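Local coordinates for protein 2-C-methyl-D-erythritol 4-phosphate cytidylyltransferase (Thermus thermophilus HB8, PDB 2PX7) that probably catalyses formation of 4-diphosphocytidyl-2-C-methyl-D-erythritol from CTP and 2-C-methyl-D-erythritol 4-phosphate, a step of the DXP route to isoprenoids, at residues A183-K188 and A196-A201; S134-P139 and T175-E180; F216-P221 and V225-L230. All coordinates share one frame; numbering follows the deposited sequence.

Contact 1 of 3, residues A183-K188 and A196-A201; sequences AYARRK and AQLVQA
Tyr184 and Ala185 of helix 175-188 meet Leu198 and Ala201 of helix 195-201, two consecutive helices joined by a short loop in the alpha/beta fold of this cytidylyltransferase. The interface is small, 138 Å² with both sides summed, and no hydrogen bond crosses it. From Tyr184 CB, which points at the second helix, CG lies anti to the backbone N (chi1 -178°) and carries the ring out beside Ala201. One side of the ring, CD2 and CE2, turns to that residue. CE2 comes 3.6 Å from Ala201 O, approaching obliquely, and 4.2 Å from Ala201 CB, while CD2 stays farther from the carbonyl. At the tip, Tyr184 OH lies 4.5 Å from Ala201 O, so the ring flank makes the contact, not the hydroxyl. The other side, CD1 and CE1, has Arg187 NH2 of the same helix at its edge, in the ring plane. Lys188 CG, also of that helix, lies 3.7 Å above one face, offset toward the rim near CZ. Leu202, just past the second helix, also touches the tyrosine. Tyr155 of the second subunit packs on Ala196, Gln197 and Gln200, and Gln200 NE2 bonds Gly156 O there, so helix 195-201 serves the dimer interface too. Deeper in, Leu198 also rests on Ala181 and His182, and its CD2 methyl meets Ala185 CB at 4.0 Å.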
loop_
_atom_site.group_PDB
_atom_site.type_symbol
_atom_site.label_atom_id
_atom_site.label_comp_id
_atom_site.label_asym_id
_atom_site.label_seq_id
_atom_site.Cartn_x
_atom_site.Cartn_y
_atom_site.Cartn_z
ATOM N N ALA A 183 -22.056 -1.020 22.019
ATOM C CA ALA A 183 -22.549 -1.136 23.411
ATOM C C ALA A 183 -21.611 -1.961 24.302
ATOM O O ALA A 183 -21.286 -1.568 25.433
ATOM C CB ALA A 183 -23.970 -1.729 23.436
ATOM N N TYR A 184 -21.177 -3.109 23.786
ATOM C CA TYR A 184 -20.221 -3.956 24.490
ATOM C C TYR A 184 -18.876 -3.256 24.654
ATOM O O TYR A 184 -18.253 -3.355 25.710
ATOM C CB TYR A 184 -20.052 -5.280 23.743
ATOM C CG TYR A 184 -19.114 -6.267 24.399
ATOM C CD1 TYR A 184 -19.442 -6.878 25.615
ATOM C CD2 TYR A 184 -17.909 -6.608 23.794
ATOM C CE1 TYR A 184 -18.578 -7.816 26.216
ATOM C CE2 TYR A 184 -17.042 -7.536 24.380
ATOM C CZ TYR A 184 -17.385 -8.140 25.588
ATOM O OH TYR A 184 -16.513 -9.045 26.178
ATOM N N ALA A 185 -18.430 -2.550 23.614
ATOM C CA ALA A 185 -17.175 -1.799 23.689
ATOM C C ALA A 185 -17.212 -0.697 24.758
ATOM O O ALA A 185 -16.228 -0.487 25.452
ATOM C CB ALA A 185 -16.796 -1.232 22.346
ATOM N N ARG A 186 -18.351 -0.014 24.883
ATOM C CA ARG A 186 -18.553 1.014 25.910
ATOM C C ARG A 186 -18.368 0.427 27.319
ATOM O O ARG A 186 -17.627 0.985 28.121
ATOM C CB ARG A 186 -19.944 1.650 25.749
ATOM C CG ARG A 186 -20.137 3.034 26.393
ATOM C CD ARG A 186 -21.488 3.677 25.964
ATOM N NE ARG A 186 -21.639 3.722 24.500
ATOM C CZ ARG A 186 -22.649 3.182 23.792
ATOM N NH1 ARG A 186 -23.672 2.554 24.391
ATOM N NH2 ARG A 186 -22.641 3.283 22.465
ATOM N N ARG A 187 -19.006 -0.717 27.584
ATOM C CA ARG A 187 -18.878 -1.442 28.863
ATOM C C ARG A 187 -17.458 -1.914 29.195
ATOM O O ARG A 187 -17.060 -1.929 30.361
ATOM C CB ARG A 187 -19.825 -2.649 28.911
ATOM C CG ARG A 187 -21.268 -2.297 28.628
ATOM C CD ARG A 187 -22.284 -3.354 29.084
ATOM N NE ARG A 187 -21.846 -4.747 28.948
ATOM C CZ ARG A 187 -22.138 -5.534 27.915
ATOM N NH1 ARG A 187 -22.851 -5.074 26.880
ATOM N NH2 ARG A 187 -21.703 -6.790 27.914
ATOM N N LYS A 188 -16.704 -2.301 28.176
ATOM C CA LYS A 188 -15.381 -2.866 28.368
ATOM C C LYS A 188 -14.242 -1.849 28.292
ATOM O O LYS A 188 -13.109 -2.174 28.653
ATOM C CB LYS A 188 -15.132 -3.989 27.345
ATOM C CG LYS A 188 -16.155 -5.121 27.373
ATOM C CD LYS A 188 -16.091 -5.965 28.650
ATOM C CE LYS A 188 -14.940 -6.977 28.606
ATOM N NZ LYS A 188 -15.060 -8.018 29.681
ATOM N N ALA A 196 -14.792 -3.313 12.496
ATOM C CA ALA A 196 -14.689 -4.782 12.413
ATOM C C ALA A 196 -14.135 -5.384 13.698
ATOM O O ALA A 196 -14.578 -6.432 14.131
ATOM C CB ALA A 196 -13.819 -5.184 11.237
ATOM N N GLN A 197 -13.154 -4.730 14.310
ATOM C CA GLN A 197 -12.588 -5.254 15.565
ATOM C C GLN A 197 -13.552 -5.272 16.733
ATOM O O GLN A 197 -13.447 -6.136 17.602
ATOM C CB GLN A 197 -11.331 -4.488 15.938
ATOM C CG GLN A 197 -10.143 -4.849 15.049
ATOM C CD GLN A 197 -9.071 -3.811 15.154
ATOM O OE1 GLN A 197 -8.203 -3.880 16.033
ATOM N NE2 GLN A 197 -9.160 -2.792 14.304
ATOM N N LEU A 198 -14.486 -4.318 16.765
ATOM C CA LEU A 198 -15.525 -4.274 17.820
ATOM C C LEU A 198 -16.527 -5.410 17.633
ATOM O O LEU A 198 -16.995 -6.002 18.595
ATOM C CB LEU A 198 -16.273 -2.940 17.767
ATOM C CG LEU A 198 -15.466 -1.639 17.905
ATOM C CD1 LEU A 198 -16.420 -0.469 18.029
ATOM C CD2 LEU A 198 -14.477 -1.679 19.076
ATOM N N VAL A 199 -16.863 -5.695 16.378
ATOM C CA VAL A 199 -17.800 -6.758 16.051
ATOM C C VAL A 199 -17.179 -8.141 16.375
ATOM O O VAL A 199 -17.843 -9.023 16.918
ATOM C CB VAL A 199 -18.270 -6.651 14.545
ATOM C CG1 VAL A 199 -19.089 -7.883 14.121
ATOM C CG2 VAL A 199 -19.093 -5.378 14.326
ATOM N N GLN A 200 -15.904 -8.299 16.026
ATOM C CA GLN A 200 -15.098 -9.472 16.381
ATOM C C GLN A 200 -15.106 -9.754 17.897
ATOM O O GLN A 200 -15.221 -10.903 18.309
ATOM C CB GLN A 200 -13.673 -9.260 15.839
ATOM C CG GLN A 200 -12.687 -10.405 16.004
ATOM C CD GLN A 200 -11.364 -10.057 15.342
ATOM O OE1 GLN A 200 -10.863 -8.928 15.469
ATOM N NE2 GLN A 200 -10.815 -10.998 14.612
ATOM N N ALA A 201 -15.034 -8.710 18.725
ATOM C CA ALA A 201 -15.051 -8.877 20.186
ATOM C C ALA A 201 -16.377 -9.438 20.721
ATOM O O ALA A 201 -16.431 -10.002 21.812
ATOM C CB ALA A 201 -14.669 -7.564 20.885
#

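Contact 2 of 3, residues S134-P139 and T175-E180; sequences SGAAVP and TALLRE
Leu177 reaches across with one branch, CD2, to touch Gly135 and Ala136, and nearly the whole contact rests on this methyl. With CG anti to the backbone N (chi1 173°), the leucine extends from its helix and CD2 becomes the leading atom. It makes a close van der Waals touch on Gly135 O at 3.3 Å, well to the side of the carbonyl bond (C-O-CD2 angle near 119°); no hydrogen bond crosses the contact. Ala136 CB points toward the helix and meets the same methyl at 4.2 Å; seen from CD2, the carbonyl oxygen and this carbon lie about 50° apart, so both present one surface to the leucine. They sit where helix 121-134 gives way to strand 136-142, in the mixed central sheet of the alpha/beta fold. Gly135 ends the helix, and its positive phi turns the chain toward the strand; a side chain here would collide with the carbonyl O of Ser134. Helix 175-188 starts directly after the antiparallel neighbour, strand 165-174, and Leu178 rests on Val109 and Val111 of strand 108-111. Gly135 and Ala137 make backbone hydrogen bonds to Phe174 and Gly172, and on the other side of the strand Ala136 is bonded to Ala207. Val199, Leu202 and Tyr204 also touch Leu177, and Tyr204 OH is hydrogen-bonded to Ser134 O.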
loop_
_atom_site.group_PDB
_atom_site.type_symbol
_atom_site.label_atom_id
_atom_site.label_comp_id
_atom_site.label_asym_id
_atom_site.label_seq_id
_atom_site.Cartn_x
_atom_site.Cartn_y
_atom_site.Cartn_z
ATOM N N SER A 134 -24.030 -11.382 5.142
ATOM C CA SER A 134 -23.194 -11.866 6.233
ATOM C C SER A 134 -23.332 -11.038 7.510
ATOM O O SER A 134 -22.965 -11.505 8.588
ATOM C CB SER A 134 -21.728 -11.898 5.806
ATOM O OG SER A 134 -21.194 -10.576 5.821
ATOM N N GLY A 135 -23.831 -9.816 7.383
ATOM C CA GLY A 135 -23.964 -8.937 8.529
ATOM C C GLY A 135 -22.721 -8.181 8.928
ATOM O O GLY A 135 -22.797 -7.280 9.735
ATOM N N ALA A 136 -21.567 -8.560 8.384
ATOM C CA ALA A 136 -20.299 -7.881 8.683
ATOM C C ALA A 136 -19.340 -8.200 7.555
ATOM O O ALA A 136 -19.027 -9.359 7.363
ATOM C CB ALA A 136 -19.711 -8.360 10.031
ATOM N N ALA A 137 -18.883 -7.181 6.824
ATOM C CA ALA A 137 -17.983 -7.383 5.682
ATOM C C ALA A 137 -16.996 -6.232 5.513
ATOM O O ALA A 137 -17.365 -5.048 5.571
ATOM C CB ALA A 137 -18.780 -7.581 4.399
ATOM N N VAL A 138 -15.744 -6.601 5.280
ATOM C CA VAL A 138 -14.632 -5.667 5.204
ATOM C C VAL A 138 -13.799 -5.878 3.911
ATOM O O VAL A 138 -13.436 -7.024 3.596
ATOM C CB VAL A 138 -13.733 -5.879 6.461
ATOM C CG1 VAL A 138 -12.460 -5.112 6.364
ATOM C CG2 VAL A 138 -14.508 -5.485 7.726
ATOM N N PRO A 139 -13.471 -4.778 3.184
ATOM C CA PRO A 139 -12.517 -4.898 2.073
ATOM C C PRO A 139 -11.064 -4.964 2.534
ATOM O O PRO A 139 -10.643 -4.197 3.409
ATOM C CB PRO A 139 -12.782 -3.649 1.229
ATOM C CG PRO A 139 -13.251 -2.613 2.244
ATOM C CD PRO A 139 -13.957 -3.389 3.347
ATOM N N THR A 175 -26.935 -2.783 10.999
ATOM C CA THR A 175 -26.931 -1.653 11.957
ATOM C C THR A 175 -27.085 -2.130 13.406
ATOM O O THR A 175 -26.359 -1.678 14.296
ATOM C CB THR A 175 -28.050 -0.661 11.602
ATOM O OG1 THR A 175 -27.974 -0.378 10.199
ATOM C CG2 THR A 175 -27.918 0.640 12.398
ATOM N N ALA A 176 -28.003 -3.059 13.620
ATOM C CA ALA A 176 -28.253 -3.646 14.945
ATOM C C ALA A 176 -27.019 -4.355 15.521
ATOM O O ALA A 176 -26.784 -4.356 16.731
ATOM C CB ALA A 176 -29.399 -4.627 14.855
ATOM N N LEU A 177 -26.236 -4.979 14.646
ATOM C CA LEU A 177 -25.044 -5.673 15.092
ATOM C C LEU A 177 -23.975 -4.660 15.516
ATOM O O LEU A 177 -23.351 -4.816 16.560
ATOM C CB LEU A 177 -24.523 -6.604 13.989
ATOM C CG LEU A 177 -23.175 -7.276 14.242
ATOM C CD1 LEU A 177 -23.228 -8.266 15.447
ATOM C CD2 LEU A 177 -22.726 -7.972 12.974
ATOM N N LEU A 178 -23.765 -3.629 14.702
ATOM C CA LEU A 178 -22.788 -2.599 15.049
ATOM C C LEU A 178 -23.164 -1.840 16.349
ATOM O O LEU A 178 -22.295 -1.474 17.144
ATOM C CB LEU A 178 -22.534 -1.642 13.861
ATOM C CG LEU A 178 -21.307 -0.723 14.033
ATOM C CD1 LEU A 178 -20.018 -1.566 14.240
ATOM C CD2 LEU A 178 -21.141 0.245 12.863
ATOM N N ARG A 179 -24.458 -1.618 16.560
ATOM C CA ARG A 179 -24.941 -1.113 17.852
ATOM C C ARG A 179 -24.559 -2.055 19.008
ATOM O O ARG A 179 -23.964 -1.603 19.963
ATOM C CB ARG A 179 -26.437 -0.746 17.791
ATOM C CG ARG A 179 -26.686 0.333 16.710
ATOM C CD ARG A 179 -27.753 1.372 17.036
ATOM N NE ARG A 179 -28.983 1.096 16.319
ATOM C CZ ARG A 179 -29.618 1.913 15.471
ATOM N NH1 ARG A 179 -29.200 3.137 15.202
ATOM N NH2 ARG A 179 -30.720 1.478 14.897
ATOM N N GLU A 180 -24.839 -3.356 18.896
ATOM C CA GLU A 180 -24.382 -4.310 19.920
ATOM C C GLU A 180 -22.880 -4.225 20.169
ATOM O O GLU A 180 -22.433 -4.270 21.315
ATOM C CB GLU A 180 -24.722 -5.763 19.563
ATOM C CG GLU A 180 -26.196 -6.111 19.552
ATOM C CD GLU A 180 -26.844 -6.093 20.944
ATOM O OE1 GLU A 180 -26.149 -6.324 21.961
ATOM O OE2 GLU A 180 -28.066 -5.866 21.007
#

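Contact 3 of 3, residues F216-P221 and V225-L230; sequences FKITHP and VLAEAL
Phe216 and Ile218 project from the loop before helix 221-231 and pack on its middle and last turns, a loop folded back along the helix that it leads into. The phenyl ring is the main bump. Its CZ-CE2 corner enters a hollow formed by Leu226, Ala227 and Leu230. Ala227 CA lies 4.0 Å from CZ, at the ring edge and near its plane, where the short alanine lets the ring come close to the helix backbone. Leu226 forms one wall: its CD2 stands 4.3 Å above one ring face, offset toward the rim. Leu230 forms another, its CD2 lying 4.3 Å from Phe216 CE2. The phenylalanine reaches this place with CG between its backbone N and carbonyl carbon (chi1 61°). Ile218 supplies the second bump: its CG1 arm, beside the backbone N, ends in CD1, which presses on Ala227 CB at 3.5 Å, a close fit for two methyl carbons. Ala227 thus meets both loop side chains, which reach its CB from directions roughly at right angles. The intervening Lys217, predicted to position the MEP substrate, extends toward Ala115 instead. Ile218 O accepts a hydrogen bond from Lys44 NZ, a predicted transition-state stabiliser, which places the isoleucine backbone beside the probable active site. Across the dimer interface, Leu226 and Leu230 pack on Leu230 and Leu226 of the second subunit. His220 is the N-cap of the helix; Asp223 OD2, at N3, accepts its backbone N-H, one half of a capping box, and also that of Thr219. In the opening turn, Val225 N gives Pro221 O a weak hydrogen bond, 3.3 Å long and 162° at the hydrogen, while Val225 CG2 lies 3.6 Å from the same oxygen.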
loop_
_atom_site.group_PDB
_atom_site.type_symbol
_atom_site.label_atom_id
_atom_site.label_comp_id
_atom_site.label_asym_id
_atom_site.label_seq_id
_atom_site.Cartn_x
_atom_site.Cartn_y
_atom_site.Cartn_z
ATOM N N PHE A 216 -6.902 3.993 -1.324
ATOM C CA PHE A 216 -5.856 4.225 -0.339
ATOM C C PHE A 216 -6.215 5.406 0.555
ATOM O O PHE A 216 -7.002 6.286 0.177
ATOM C CB PHE A 216 -4.471 4.414 -0.996
ATOM C CG PHE A 216 -4.389 5.597 -1.943
ATOM C CD1 PHE A 216 -4.016 6.850 -1.486
ATOM C CD2 PHE A 216 -4.680 5.444 -3.286
ATOM C CE1 PHE A 216 -3.942 7.948 -2.364
ATOM C CE2 PHE A 216 -4.620 6.533 -4.162
ATOM C CZ PHE A 216 -4.248 7.779 -3.694
ATOM N N LYS A 217 -5.642 5.407 1.749
ATOM C CA LYS A 217 -5.908 6.446 2.730
ATOM C C LYS A 217 -4.894 7.563 2.517
ATOM O O LYS A 217 -3.714 7.294 2.361
ATOM C CB LYS A 217 -5.806 5.871 4.154
ATOM C CG LYS A 217 -6.151 6.851 5.264
ATOM C CD LYS A 217 -6.142 6.209 6.662
ATOM C CE LYS A 217 -7.022 7.041 7.626
ATOM N NZ LYS A 217 -6.731 6.809 9.088
ATOM N N ILE A 218 -5.360 8.812 2.488
ATOM C CA ILE A 218 -4.445 9.956 2.434
ATOM C C ILE A 218 -4.019 10.305 3.851
ATOM O O ILE A 218 -4.803 10.857 4.643
ATOM C CB ILE A 218 -5.054 11.184 1.730
ATOM C CG1 ILE A 218 -5.446 10.829 0.296
ATOM C CG2 ILE A 218 -4.064 12.368 1.783
ATOM C CD1 ILE A 218 -6.257 11.902 -0.426
ATOM N N THR A 219 -2.785 9.943 4.179
ATOM C CA THR A 219 -2.246 10.162 5.509
ATOM C C THR A 219 -1.077 11.145 5.488
ATOM O O THR A 219 -1.065 12.119 6.243
ATOM C CB THR A 219 -1.773 8.848 6.113
ATOM O OG1 THR A 219 -2.857 7.911 6.101
ATOM C CG2 THR A 219 -1.294 9.057 7.549
ATOM N N HIS A 220 -0.102 10.875 4.619
ATOM C CA HIS A 220 1.182 11.566 4.637
ATOM C C HIS A 220 1.271 12.476 3.413
ATOM O O HIS A 220 0.473 12.329 2.491
ATOM C CB HIS A 220 2.326 10.539 4.666
ATOM C CG HIS A 220 2.310 9.621 5.859
ATOM N ND1 HIS A 220 1.997 8.281 5.763
ATOM C CD2 HIS A 220 2.610 9.840 7.164
ATOM C CE1 HIS A 220 2.090 7.717 6.957
ATOM N NE2 HIS A 220 2.460 8.641 7.825
ATOM N N PRO A 221 2.207 13.452 3.411
ATOM C CA PRO A 221 2.292 14.430 2.317
ATOM C C PRO A 221 2.397 13.836 0.913
ATOM O O PRO A 221 1.759 14.348 -0.006
ATOM C CB PRO A 221 3.549 15.235 2.667
ATOM C CG PRO A 221 3.592 15.176 4.141
ATOM C CD PRO A 221 3.210 13.746 4.452
ATOM N N VAL A 225 -0.029 14.111 -2.794
ATOM C CA VAL A 225 0.500 14.311 -4.147
ATOM C C VAL A 225 0.026 13.220 -5.115
ATOM O O VAL A 225 -0.487 13.527 -6.188
ATOM C CB VAL A 225 2.045 14.435 -4.138
ATOM C CG1 VAL A 225 2.603 14.574 -5.561
ATOM C CG2 VAL A 225 2.472 15.615 -3.260
ATOM N N LEU A 226 0.164 11.951 -4.737
ATOM C CA LEU A 226 -0.376 10.854 -5.555
ATOM C C LEU A 226 -1.913 10.947 -5.772
ATOM O O LEU A 226 -2.436 10.553 -6.827
ATOM C CB LEU A 226 0.013 9.508 -4.935
ATOM C CG LEU A 226 -0.455 8.189 -5.561
ATOM C CD1 LEU A 226 0.207 7.960 -6.914
ATOM C CD2 LEU A 226 -0.159 7.027 -4.626
ATOM N N ALA A 227 -2.628 11.446 -4.763
ATOM C CA ALA A 227 -4.081 11.638 -4.855
ATOM C C ALA A 227 -4.477 12.679 -5.931
ATOM O O ALA A 227 -5.439 12.483 -6.677
ATOM C CB ALA A 227 -4.649 12.002 -3.497
ATOM N N GLU A 228 -3.710 13.764 -6.021
ATOM C CA GLU A 228 -3.872 14.746 -7.110
ATOM C C GLU A 228 -3.716 14.181 -8.537
ATOM O O GLU A 228 -4.333 14.690 -9.478
ATOM C CB GLU A 228 -2.947 15.942 -6.911
ATOM C CG GLU A 228 -3.664 17.201 -6.432
ATOM C CD GLU A 228 -3.286 17.625 -5.019
ATOM O OE1 GLU A 228 -2.161 17.301 -4.578
ATOM O OE2 GLU A 228 -4.110 18.312 -4.363
ATOM N N ALA A 229 -2.915 13.129 -8.698
ATOM C CA ALA A 229 -2.775 12.472 -9.998
ATOM C C ALA A 229 -4.043 11.712 -10.407
ATOM O O ALA A 229 -4.547 11.879 -11.527
ATOM C CB ALA A 229 -1.554 11.539 -10.011
ATOM N N LEU A 230 -4.561 10.885 -9.502
ATOM C CA LEU A 230 -5.767 10.111 -9.781
ATOM C C LEU A 230 -7.024 10.987 -9.935
ATOM O O LEU A 230 -7.957 10.616 -10.654
ATOM C CB LEU A 230 -5.966 9.036 -8.707
ATOM C CG LEU A 230 -7.045 7.958 -8.865
ATOM C CD1 LEU A 230 -6.960 7.224 -10.202
ATOM C CD2 LEU A 230 -6.912 6.976 -7.729
#

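In the fold
Contacts 1 and 2 share helix 175-188 and lie side by side, their centres 11 Å apart. Contact 2 is the more buried, joining the start of the helix to the central sheet, whereas contact 1 joins its far end to helix 195-201 and is only partly buried. Val199 bridges them, its CG1 lying 3.8 Å from Leu177 CD2. Contact 3 stands on the opposite side of the chain's centre, about 31 Å from contact 1 between centres, and buries the most surface. Contacts 1 and 3 each use an aromatic ring and touch the second subunit; contact 2 relies on a single leucine methyl. Only contact 3 has a hydrogen bond across its segments, a weak one, and it holds Lys217 and lies beside Lys44, both predicted active-site lysines.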